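Local coordinates for protein trilobed Protease (Pyrococcus furiosus, PDB 2GOP) that forms the seven-bladed, open-Velcro beta-propeller domain of a protease and probably controls substrate access to its catalytic part, at residues P20-E25 / D308-V314; E150-W155 / E167-F173; K198-I202 / F214-Y220; T321-E325 / T337-D341. One frame throughout, in Å; residues are numbered along the deposited sequence.

Interaction 1: P20-E25 / D308-V314; sequences PRTKGE and DVDEIVV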
# COMPACT_ATOMS: atom_id res chain seq x y z
N PRO A 20 -19.38 7.67 2.23
CA PRO A 20 -20.46 8.19 3.10
C PRO A 20 -19.96 9.30 4.01
O PRO A 20 -18.86 9.23 4.53
CB PRO A 20 -20.86 6.98 3.93
CG PRO A 20 -19.62 6.15 4.00
CD PRO A 20 -18.92 6.35 2.68
N ARG A 21 -20.79 10.32 4.17
CA ARG A 21 -20.45 11.49 4.95
C ARG A 21 -21.64 11.94 5.76
O ARG A 21 -22.79 11.77 5.34
CB ARG A 21 -20.03 12.63 4.02
CG ARG A 21 -18.78 12.33 3.22
CD ARG A 21 -17.56 12.56 4.05
NE ARG A 21 -16.43 11.79 3.56
CZ ARG A 21 -15.18 11.95 3.98
NH1 ARG A 21 -14.89 12.85 4.91
NH2 ARG A 21 -14.22 11.20 3.45
N THR A 22 -21.37 12.54 6.91
CA THR A 22 -22.43 13.12 7.72
C THR A 22 -21.97 14.36 8.51
O THR A 22 -20.85 14.41 9.02
CB THR A 22 -23.02 12.07 8.68
OG1 THR A 22 -24.21 12.60 9.30
CG2 THR A 22 -22.00 11.67 9.75
N LYS A 23 -22.85 15.36 8.56
CA LYS A 23 -22.72 16.50 9.46
C LYS A 23 -24.11 16.87 9.90
O LYS A 23 -25.01 16.98 9.07
CB LYS A 23 -22.09 17.71 8.76
CG LYS A 23 -20.65 17.54 8.35
CD LYS A 23 -19.71 17.38 9.53
CE LYS A 23 -18.27 17.32 9.07
NZ LYS A 23 -17.30 17.15 10.18
N GLY A 24 -24.30 17.05 11.21
CA GLY A 24 -25.60 17.42 11.74
C GLY A 24 -26.66 16.41 11.36
O GLY A 24 -26.54 15.23 11.67
N GLU A 25 -27.71 16.88 10.70
CA GLU A 25 -28.82 16.02 10.28
C GLU A 25 -28.74 15.72 8.78
O GLU A 25 -29.70 15.21 8.19
CB GLU A 25 -30.16 16.66 10.64
CG GLU A 25 -30.43 16.72 12.16
CD GLU A 25 -31.22 15.52 12.68
OE1 GLU A 25 -30.97 14.38 12.22
OE2 GLU A 25 -32.08 15.73 13.55
N ASP A 308 -18.69 7.49 8.55
CA ASP A 308 -18.40 8.81 9.07
C ASP A 308 -19.21 9.00 10.33
O ASP A 308 -20.17 8.27 10.56
CB ASP A 308 -18.77 9.88 8.03
CG ASP A 308 -18.13 11.21 8.30
OD1 ASP A 308 -17.14 11.28 9.08
OD2 ASP A 308 -18.61 12.20 7.72
N VAL A 309 -18.83 9.98 11.13
CA VAL A 309 -19.53 10.25 12.39
C VAL A 309 -19.54 11.75 12.71
O VAL A 309 -18.53 12.44 12.57
CB VAL A 309 -18.89 9.45 13.57
CG1 VAL A 309 -17.37 9.65 13.60
CG2 VAL A 309 -19.51 9.85 14.89
N ASP A 310 -20.71 12.25 13.11
CA ASP A 310 -20.81 13.59 13.68
C ASP A 310 -21.81 13.50 14.84
O ASP A 310 -21.44 13.02 15.91
CB ASP A 310 -21.18 14.63 12.61
CG ASP A 310 -21.19 16.07 13.14
OD1 ASP A 310 -20.25 16.46 13.86
OD2 ASP A 310 -22.14 16.81 12.82
N GLU A 311 -23.07 13.89 14.63
CA GLU A 311 -24.10 13.69 15.66
C GLU A 311 -24.59 12.25 15.63
O GLU A 311 -25.01 11.70 16.66
CB GLU A 311 -25.28 14.64 15.43
CG GLU A 311 -24.96 16.09 15.73
CD GLU A 311 -26.10 17.03 15.37
OE1 GLU A 311 -25.95 18.25 15.59
OE2 GLU A 311 -27.14 16.54 14.85
N ILE A 312 -24.50 11.66 14.44
CA ILE A 312 -24.96 10.31 14.15
C ILE A 312 -23.81 9.56 13.47
O ILE A 312 -22.89 10.17 12.94
CB ILE A 312 -26.20 10.39 13.21
CG1 ILE A 312 -27.27 9.39 13.64
CG2 ILE A 312 -25.82 10.26 11.72
CD1 ILE A 312 -28.14 9.95 14.76
N VAL A 313 -23.84 8.23 13.51
CA VAL A 313 -22.88 7.44 12.73
C VAL A 313 -23.53 7.01 11.42
O VAL A 313 -24.69 6.63 11.42
CB VAL A 313 -22.39 6.17 13.47
CG1 VAL A 313 -21.38 5.41 12.59
CG2 VAL A 313 -21.78 6.54 14.81
N VAL A 314 -22.78 7.10 10.32
CA VAL A 314 -23.25 6.68 9.00
C VAL A 314 -22.22 5.76 8.38
O VAL A 314 -21.02 5.96 8.53
CB VAL A 314 -23.50 7.89 8.05
CG1 VAL A 314 -22.19 8.46 7.50
CG2 VAL A 314 -24.43 7.49 6.91
O HOH W 1 -24.53 13.58 12.09
O HOH W 2 -18.40 14.37 10.25

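Interaction 2: E150-W155 / E167-F173; sequences EKTTFW and EFEKPRF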
# COMPACT_ATOMS: atom_id res chain seq x y z
N GLU A 150 7.70 17.05 -8.32
CA GLU A 150 7.67 15.76 -7.63
C GLU A 150 7.24 15.97 -6.17
O GLU A 150 7.75 15.31 -5.26
CB GLU A 150 9.06 15.11 -7.72
CG GLU A 150 9.06 13.58 -7.74
CD GLU A 150 10.44 13.01 -8.03
OE1 GLU A 150 11.36 13.24 -7.22
OE2 GLU A 150 10.60 12.32 -9.06
N LYS A 151 6.29 16.88 -5.96
CA LYS A 151 5.95 17.39 -4.63
C LYS A 151 4.45 17.28 -4.36
O LYS A 151 3.64 17.31 -5.28
CB LYS A 151 6.36 18.86 -4.50
CG LYS A 151 7.85 19.13 -4.62
CD LYS A 151 8.59 18.75 -3.34
CE LYS A 151 10.09 18.99 -3.46
NZ LYS A 151 10.78 18.59 -2.19
N THR A 152 4.09 17.17 -3.08
CA THR A 152 2.70 17.26 -2.66
C THR A 152 2.45 18.72 -2.34
O THR A 152 3.25 19.35 -1.65
CB THR A 152 2.42 16.41 -1.41
OG1 THR A 152 2.94 15.08 -1.59
CG2 THR A 152 0.91 16.34 -1.14
N THR A 153 1.35 19.25 -2.86
CA THR A 153 0.95 20.63 -2.57
C THR A 153 -0.23 20.68 -1.60
O THR A 153 -1.21 19.93 -1.72
CB THR A 153 0.60 21.39 -3.87
OG1 THR A 153 1.75 21.42 -4.73
CG2 THR A 153 0.18 22.82 -3.57
N PHE A 154 -0.10 21.57 -0.62
CA PHE A 154 -1.13 21.85 0.37
C PHE A 154 -1.71 23.26 0.12
O PHE A 154 -0.97 24.25 0.12
CB PHE A 154 -0.54 21.80 1.79
CG PHE A 154 -0.01 20.42 2.20
CD1 PHE A 154 1.12 19.88 1.60
CD2 PHE A 154 -0.63 19.70 3.22
CE1 PHE A 154 1.61 18.63 1.99
CE2 PHE A 154 -0.14 18.47 3.61
CZ PHE A 154 1.00 17.94 2.99
N TRP A 155 -3.02 23.33 -0.10
CA TRP A 155 -3.71 24.61 -0.24
C TRP A 155 -4.70 24.82 0.90
O TRP A 155 -5.48 23.91 1.22
CB TRP A 155 -4.52 24.67 -1.53
CG TRP A 155 -3.80 24.56 -2.82
CD1 TRP A 155 -3.32 25.58 -3.57
CD2 TRP A 155 -3.59 23.36 -3.60
NE1 TRP A 155 -2.78 25.10 -4.74
CE2 TRP A 155 -2.94 23.74 -4.78
CE3 TRP A 155 -3.86 22.00 -3.38
CZ2 TRP A 155 -2.55 22.81 -5.75
CZ3 TRP A 155 -3.49 21.09 -4.35
CH2 TRP A 155 -2.82 21.50 -5.51
N GLU A 167 -0.39 28.20 0.85
CA GLU A 167 -0.01 27.16 -0.09
C GLU A 167 1.44 26.75 0.21
O GLU A 167 2.31 27.60 0.35
CB GLU A 167 -0.16 27.67 -1.53
CG GLU A 167 0.47 26.75 -2.59
CD GLU A 167 -0.02 27.01 -4.01
OE1 GLU A 167 -0.68 28.05 -4.26
OE2 GLU A 167 0.25 26.17 -4.89
N PHE A 168 1.69 25.46 0.36
CA PHE A 168 3.07 24.99 0.51
C PHE A 168 3.24 23.60 -0.07
O PHE A 168 2.27 22.90 -0.36
CB PHE A 168 3.52 25.02 1.98
CG PHE A 168 2.73 24.13 2.90
CD1 PHE A 168 3.17 22.84 3.18
CD2 PHE A 168 1.58 24.60 3.52
CE1 PHE A 168 2.46 22.03 4.04
CE2 PHE A 168 0.87 23.80 4.38
CZ PHE A 168 1.31 22.50 4.65
N GLU A 169 4.50 23.23 -0.26
CA GLU A 169 4.85 21.96 -0.85
C GLU A 169 5.64 21.11 0.14
O GLU A 169 6.43 21.62 0.93
CB GLU A 169 5.66 22.19 -2.12
CG GLU A 169 4.84 22.77 -3.26
CD GLU A 169 5.62 22.90 -4.55
OE1 GLU A 169 6.86 22.79 -4.52
OE2 GLU A 169 4.97 23.10 -5.61
N LYS A 170 5.40 19.81 0.09
CA LYS A 170 6.20 18.84 0.80
C LYS A 170 6.61 17.75 -0.18
O LYS A 170 6.12 17.72 -1.32
CB LYS A 170 5.39 18.27 1.97
CG LYS A 170 5.11 19.29 3.06
CD LYS A 170 6.40 19.79 3.69
CE LYS A 170 6.15 20.53 4.98
NZ LYS A 170 7.44 20.88 5.62
N PRO A 171 7.54 16.88 0.22
CA PRO A 171 7.89 15.77 -0.65
C PRO A 171 6.71 14.87 -1.01
O PRO A 171 5.71 14.82 -0.29
CB PRO A 171 8.92 14.99 0.17
CG PRO A 171 9.48 15.98 1.12
CD PRO A 171 8.35 16.88 1.46
N ARG A 172 6.86 14.15 -2.11
CA ARG A 172 5.83 13.23 -2.58
C ARG A 172 5.38 12.26 -1.47
O ARG A 172 6.18 11.86 -0.62
CB ARG A 172 6.35 12.47 -3.82
CG ARG A 172 5.30 11.64 -4.55
CD ARG A 172 5.84 11.08 -5.86
NE ARG A 172 5.75 12.06 -6.95
CZ ARG A 172 4.63 12.37 -7.61
NH1 ARG A 172 3.47 11.79 -7.30
NH2 ARG A 172 4.67 13.27 -8.58
N PHE A 173 4.10 11.92 -1.49
CA PHE A 173 3.48 11.01 -0.51
C PHE A 173 3.31 11.61 0.89
O PHE A 173 3.10 10.88 1.85
CB PHE A 173 4.24 9.68 -0.43
CG PHE A 173 4.58 9.10 -1.77
CD1 PHE A 173 3.59 8.85 -2.71
CD2 PHE A 173 5.90 8.81 -2.10
CE1 PHE A 173 3.90 8.31 -3.95
CE2 PHE A 173 6.22 8.27 -3.34
CZ PHE A 173 5.22 8.02 -4.27

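Interaction 3: K198-I202 / F214-Y220; sequences KFWDI and FEKVSFY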
# COMPACT_ATOMS: atom_id res chain seq x y z
N LYS A 198 8.47 1.52 6.97
CA LYS A 198 8.21 2.91 6.59
C LYS A 198 8.15 3.82 7.82
O LYS A 198 7.46 3.51 8.79
CB LYS A 198 6.94 3.03 5.76
CG LYS A 198 7.06 2.38 4.38
CD LYS A 198 6.12 3.00 3.35
CE LYS A 198 6.38 2.42 1.95
NZ LYS A 198 5.59 3.11 0.88
N PHE A 199 8.90 4.92 7.77
CA PHE A 199 8.94 5.89 8.86
C PHE A 199 8.50 7.26 8.39
O PHE A 199 8.60 7.59 7.21
CB PHE A 199 10.34 5.98 9.46
CG PHE A 199 10.74 4.78 10.25
CD1 PHE A 199 10.33 4.63 11.56
CD2 PHE A 199 11.53 3.79 9.67
CE1 PHE A 199 10.70 3.51 12.30
CE2 PHE A 199 11.91 2.67 10.40
CZ PHE A 199 11.49 2.53 11.72
N TRP A 200 8.02 8.04 9.34
CA TRP A 200 7.48 9.36 9.08
C TRP A 200 8.08 10.38 10.03
O TRP A 200 8.45 10.05 11.15
CB TRP A 200 5.97 9.34 9.29
CG TRP A 200 5.35 8.27 8.48
CD1 TRP A 200 5.22 6.95 8.81
CD2 TRP A 200 4.82 8.42 7.18
NE1 TRP A 200 4.61 6.27 7.79
CE2 TRP A 200 4.35 7.16 6.78
CE3 TRP A 200 4.67 9.50 6.32
CZ2 TRP A 200 3.76 6.95 5.54
CZ3 TRP A 200 4.08 9.30 5.10
CH2 TRP A 200 3.63 8.03 4.71
N ASP A 201 8.21 11.61 9.54
CA ASP A 201 8.35 12.78 10.39
C ASP A 201 6.99 13.47 10.39
O ASP A 201 6.31 13.50 9.37
CB ASP A 201 9.41 13.73 9.86
CG ASP A 201 10.80 13.12 9.83
OD1 ASP A 201 11.08 12.22 10.65
OD2 ASP A 201 11.60 13.53 8.98
N ILE A 202 6.58 13.99 11.54
CA ILE A 202 5.28 14.67 11.65
C ILE A 202 5.49 16.07 12.21
O ILE A 202 6.06 16.24 13.29
CB ILE A 202 4.29 13.93 12.54
CG1 ILE A 202 4.09 12.48 12.05
CG2 ILE A 202 2.94 14.69 12.60
CD1 ILE A 202 3.38 11.58 13.05
N PHE A 214 7.14 14.80 15.78
CA PHE A 214 7.65 13.43 15.84
C PHE A 214 8.73 13.21 14.79
O PHE A 214 8.57 13.62 13.64
CB PHE A 214 6.52 12.42 15.66
CG PHE A 214 5.49 12.49 16.74
CD1 PHE A 214 5.74 11.95 17.98
CD2 PHE A 214 4.27 13.13 16.52
CE1 PHE A 214 4.79 12.01 18.99
CE2 PHE A 214 3.31 13.20 17.52
CZ PHE A 214 3.58 12.65 18.76
N GLU A 215 9.81 12.55 15.20
CA GLU A 215 10.95 12.26 14.33
C GLU A 215 11.06 10.75 14.08
O GLU A 215 11.14 9.98 15.02
CB GLU A 215 12.23 12.77 14.99
CG GLU A 215 13.52 12.34 14.31
CD GLU A 215 13.64 12.82 12.89
OE1 GLU A 215 13.04 13.86 12.54
OE2 GLU A 215 14.36 12.16 12.12
N LYS A 216 11.07 10.36 12.81
CA LYS A 216 11.24 8.96 12.42
C LYS A 216 10.39 8.00 13.27
O LYS A 216 10.92 7.19 14.04
CB LYS A 216 12.72 8.57 12.49
CG LYS A 216 13.04 7.29 11.75
CD LYS A 216 14.46 6.81 12.04
CE LYS A 216 14.64 5.36 11.64
NZ LYS A 216 16.03 4.91 11.88
N VAL A 217 9.08 8.11 13.10
CA VAL A 217 8.13 7.27 13.80
C VAL A 217 7.43 6.41 12.76
O VAL A 217 7.32 6.81 11.60
CB VAL A 217 7.12 8.13 14.61
CG1 VAL A 217 7.83 8.82 15.79
CG2 VAL A 217 6.42 9.17 13.70
N SER A 218 6.97 5.24 13.16
CA SER A 218 6.31 4.31 12.24
C SER A 218 4.79 4.50 12.22
O SER A 218 4.04 3.56 11.99
CB SER A 218 6.67 2.87 12.61
OG SER A 218 6.57 2.67 14.01
N PHE A 219 4.33 5.72 12.44
CA PHE A 219 2.90 6.02 12.31
C PHE A 219 2.73 7.41 11.75
O PHE A 219 3.68 8.17 11.66
CB PHE A 219 2.17 5.88 13.65
CG PHE A 219 2.87 6.56 14.80
CD1 PHE A 219 2.87 7.95 14.92
CD2 PHE A 219 3.55 5.81 15.77
CE1 PHE A 219 3.54 8.58 15.98
CE2 PHE A 219 4.20 6.42 16.82
CZ PHE A 219 4.21 7.81 16.92
N TYR A 220 1.50 7.73 11.37
CA TYR A 220 1.19 9.04 10.85
C TYR A 220 -0.22 9.45 11.29
O TYR A 220 -1.04 8.61 11.64
CB TYR A 220 1.36 9.05 9.33
CG TYR A 220 0.54 8.03 8.61
CD1 TYR A 220 -0.75 8.33 8.20
CD2 TYR A 220 1.05 6.76 8.34
CE1 TYR A 220 -1.53 7.39 7.53
CE2 TYR A 220 0.29 5.82 7.68
CZ TYR A 220 -1.00 6.14 7.27
OH TYR A 220 -1.76 5.21 6.61

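Interaction 4: T321-E325 / T337-D341; sequences TRLRE and TDYND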
# COMPACT_ATOMS: atom_id res chain seq x y z
N THR A 321 -25.07 -11.13 -0.28
CA THR A 321 -26.25 -11.09 -1.15
C THR A 321 -26.72 -9.68 -1.53
O THR A 321 -27.61 -9.54 -2.37
CB THR A 321 -27.44 -11.81 -0.50
OG1 THR A 321 -27.66 -11.28 0.81
CG2 THR A 321 -27.16 -13.31 -0.40
N ARG A 322 -26.12 -8.66 -0.92
CA ARG A 322 -26.55 -7.29 -1.14
C ARG A 322 -25.35 -6.37 -1.34
O ARG A 322 -24.47 -6.30 -0.48
CB ARG A 322 -27.36 -6.79 0.05
CG ARG A 322 -28.73 -7.40 0.17
CD ARG A 322 -29.68 -6.79 -0.85
NE ARG A 322 -31.03 -7.32 -0.71
CZ ARG A 322 -31.43 -8.50 -1.18
NH1 ARG A 322 -30.59 -9.30 -1.84
NH2 ARG A 322 -32.69 -8.89 -0.98
N LEU A 323 -25.33 -5.66 -2.46
CA LEU A 323 -24.38 -4.57 -2.64
C LEU A 323 -24.54 -3.57 -1.51
O LEU A 323 -25.61 -3.46 -0.91
CB LEU A 323 -24.59 -3.87 -3.99
CG LEU A 323 -23.92 -4.48 -5.22
CD1 LEU A 323 -24.36 -3.73 -6.47
CD2 LEU A 323 -22.40 -4.45 -5.06
N ARG A 324 -23.48 -2.84 -1.22
CA ARG A 324 -23.51 -1.82 -0.18
C ARG A 324 -24.67 -0.84 -0.33
O ARG A 324 -25.00 -0.40 -1.43
CB ARG A 324 -22.18 -1.07 -0.12
CG ARG A 324 -21.77 -0.41 -1.43
CD ARG A 324 -20.26 -0.29 -1.55
NE ARG A 324 -19.86 0.16 -2.88
CZ ARG A 324 -19.62 -0.63 -3.92
NH1 ARG A 324 -19.74 -1.95 -3.84
NH2 ARG A 324 -19.25 -0.09 -5.07
N GLU A 325 -25.30 -0.55 0.81
CA GLU A 325 -26.31 0.50 0.95
C GLU A 325 -25.93 1.37 2.16
O GLU A 325 -25.06 0.99 2.95
CB GLU A 325 -27.69 -0.10 1.17
CG GLU A 325 -28.23 -0.96 0.01
CD GLU A 325 -28.74 -0.15 -1.18
OE1 GLU A 325 -28.88 1.09 -1.08
OE2 GLU A 325 -29.00 -0.78 -2.24
N THR A 337 -30.92 3.74 2.41
CA THR A 337 -31.04 3.55 0.97
C THR A 337 -31.41 2.11 0.63
O THR A 337 -31.12 1.19 1.39
CB THR A 337 -29.74 3.94 0.21
OG1 THR A 337 -28.68 3.04 0.56
CG2 THR A 337 -29.31 5.36 0.52
N ASP A 338 -32.07 1.94 -0.51
CA ASP A 338 -32.40 0.60 -1.02
C ASP A 338 -32.39 0.60 -2.55
O ASP A 338 -33.25 0.00 -3.19
CB ASP A 338 -33.75 0.14 -0.46
CG ASP A 338 -34.90 1.08 -0.81
OD1 ASP A 338 -34.67 2.15 -1.40
OD2 ASP A 338 -36.06 0.74 -0.49
N TYR A 339 -31.40 1.28 -3.11
CA TYR A 339 -31.33 1.51 -4.56
C TYR A 339 -31.45 0.20 -5.33
O TYR A 339 -32.21 0.10 -6.29
CB TYR A 339 -30.02 2.21 -4.92
CG TYR A 339 -30.00 3.68 -4.58
CD1 TYR A 339 -30.71 4.60 -5.36
CD2 TYR A 339 -29.28 4.16 -3.49
CE1 TYR A 339 -30.70 5.96 -5.07
CE2 TYR A 339 -29.28 5.52 -3.18
CZ TYR A 339 -29.98 6.41 -3.98
OH TYR A 339 -29.97 7.75 -3.68
N ASN A 340 -30.71 -0.80 -4.88
CA ASN A 340 -30.61 -2.05 -5.63
C ASN A 340 -31.69 -3.08 -5.35
O ASN A 340 -31.84 -4.04 -6.11
CB ASN A 340 -29.22 -2.64 -5.42
CG ASN A 340 -28.17 -1.79 -6.05
OD1 ASN A 340 -28.16 -1.62 -7.27
ND2 ASN A 340 -27.31 -1.19 -5.23
N ASP A 341 -32.45 -2.89 -4.27
CA ASP A 341 -33.60 -3.75 -3.98
C ASP A 341 -34.79 -2.91 -3.52
O ASP A 341 -35.27 -3.04 -2.39
CB ASP A 341 -33.21 -4.80 -2.94
CG ASP A 341 -31.97 -5.59 -3.35
OD1 ASP A 341 -30.85 -5.09 -3.14
OD2 ASP A 341 -32.13 -6.71 -3.90
O HOH W 3 -27.85 -5.60 -4.39

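Interaction 1: P20-E25 / D308-V314
Thr22 and Gly24 each give a backbone N-H to an aspartate: Thr22 N to Asp308 OD2 (2.9 Å) and Gly24 N to Asp310 OD2 (2.7 Å). The second bond is nearly straight at 175° and uses the anti lone pair of OD2. Both carboxylates reach the opposing backbone because CG stands opposite its own N (chi1 -162° in Asp308, -175° in Asp310). Asp308 OD1 is in a salt bridge to Lys269. With an alanine at Asp308, the Thr22 amide would probably lose its acceptor and Lys269 its counter-charge.

Water 1 donates to Gly24 O (2.6 Å) and to Thr22 OG1, which also bonds Leu26 O, while accepting from Glu311 N (2.9 Å). Water 2 accepts from Lys23 NZ (3.0 Å) and lies against Thr22 O and, across the contact, Val309 O.

Van der Waals packing centres on Thr22, whose CG2 sits 3.6 Å from Ile312 O and whose OG1 touches Ile312 CG2 at 3.7 Å.

Strand 16-23 with the turn after it thus meets the hairpin of strands 303-309 and 313-318 through carboxylate-to-amide and water-mediated bonds rather than a shared beta ladder, as expected between the first and last blades of an open Velcro propeller.

Interaction 2: E150-W155 / E167-F173
Phe154 and Phe168 form the tight core of this antiparallel hairpin. Their rings are nearly parallel, 8° apart, but so far slid that they barely overlap; instead Phe154 CB sits over the face of Phe168, 3.6 Å from the ring centroid. Phe168 puts CG between its own backbone N and carbonyl carbon (chi1 62°), which swings the ring toward Phe154. Lys170 CG adds to the same face of the sheet, 3.7 Å from Phe154 CE1, and Trp205 stacks on Phe168. The backbone beneath is equally close: Phe154 N reaches Phe168 O at 2.7 Å in an almost straight bond, and Thr152 pairs with Lys170 in both directions. Thr152 OG1 then donates to Pro171 O (3.1 Å) from above the carbonyl plane.

The solvent side consists of Glu150, Lys151, Glu167 and Glu169. Glu167 runs alongside Trp155, its CD 3.6 Å from Trp155 CD1, while its OE2 is salt-bridged to Lys124; Trp155 beneath is buried against strand 96-103. Glu169 lies across Lys151, its OE1 touching Lys151 CG at 3.8 Å. The ladder frays at the open end, where Arg172 N to Glu150 O is a weak bond of 3.5 Å. There Glu150 CG meets the guanidinium of Arg172 at its edge, and Phe173 packs on Arg172 of the second subunit.

Aromatic and Lys170 carbon packs toward Val185 of the next blade, so this apolar face suits blade-to-blade packing; the charged rim, with few direct bonds across the contact, probably has more freedom.

Interaction 3: K198-I202 / F214-Y220
A G1 beta bulge interrupts the hairpin of strands 200-206 and 209-217, the two outer strands of one propeller blade, where Lys216 and Val217 both face Trp200. Trp200 N bonds Val217 O (2.7 Å) and Val217 N returns to Trp200 O; the ladder resumes, one residue shifted, with Ile202 and Phe214. Lys216, with positive phi (45°), turns its N-H instead to Asp201 OD1 (2.9 Å), met nearly along the C-O axis. That oxygen also bonds His189 ND1, which may ease its 3.2 Å approach to Glu215 OE1, itself paired with Lys212.

Lys216, fully extended, lays CE over the centre of the Phe199 ring, 4.0 Å from the centroid, and carries NZ to a salt bridge with Glu191. A serine in place of Phe199 would probably strip the Lys216 methylenes of this support and let the chain swing more freely.

On the face bearing Trp200, Tyr220 CB sits over the five-membered indole ring, 4.2 Å from its centroid, and Tyr220 CD2 approaches Trp200 NE1 at 3.6 Å. Ile202 CD1 touches both Phe214 CD2 and Val217 CG2, 3.9 Å from each. Phe219 O is buried without a polar partner.

Beyond Ser218 the chain enters strand 219-224 of the next blade; Ile202 touches Val184 and Asn186 of strand 182-188 in its own sheet and Leu231 of strand 229-233 in the next.

Interaction 4: T321-E325 / T337-D341
Glu325 receives donors from the opposing loop on both oxygens. Its OE1 accepts from Thr337 OG1 (2.6 Å) on the anti lone pair and from Tyr339 N (3.2 Å) on the syn side, 32° out of the carboxylate plane. OE2 takes Asn340 N (3.1 Å) on its syn lone pair, with a weak bond from Asn340 ND2. The bend at chi2 (-76°) of Glu325 turns the carboxylate to these successive amides, which probably favour its charged form.

Nearer the surface, the guanidinium of Arg322 and the carboxylate of Asp341 are stacked, their planes 14° apart, with Asp341 OD2 3.3 Å above the guanidinium centre. The salt bridge from Arg322 NE to Asp341 OD1 (3.3 Å) is therefore one of charge, with no N-H aimed at the oxygen. Water 3 links Leu323 N to Asp341 OD1.

The first segment is the loop leading into strand 325-329, which begins at Glu325; the second follows strand 333-335, the outermost of the last propeller blade. A second shell fixes them: Arg322 NH1 donates to Thr321 O (3.0 Å), and Thr337 OG1 also bonds Leu326 N. Asn340 OD1 accepts from Ala15 N, just ahead of strand 16-23, and Tyr339 OH meets Tyr29 OH of strand 26-35 in the first blade.

In the fold
Seven four-stranded antiparallel sheets follow one another along the chain, each built from consecutive strands. Interactions 2 and 3 come in series within the span between the two segments of interaction 1; interaction 4 follows last. Interactions 2 and 3, in adjacent blades, have centres 17 Å apart and touch where Phe173 O packs on Trp200 CZ3. Interaction 1 joins the inner parts of the first and last blades. Interaction 4, its centre about 20 Å from that of interaction 1, lies at the outer edge of the last blade, where its loops also touch the first. The centres of interactions 3 and 4 are about 40 Å apart. At this seam closure thus rests on carboxylate-to-amide bonds, waters and packing, without a blade of mixed strands.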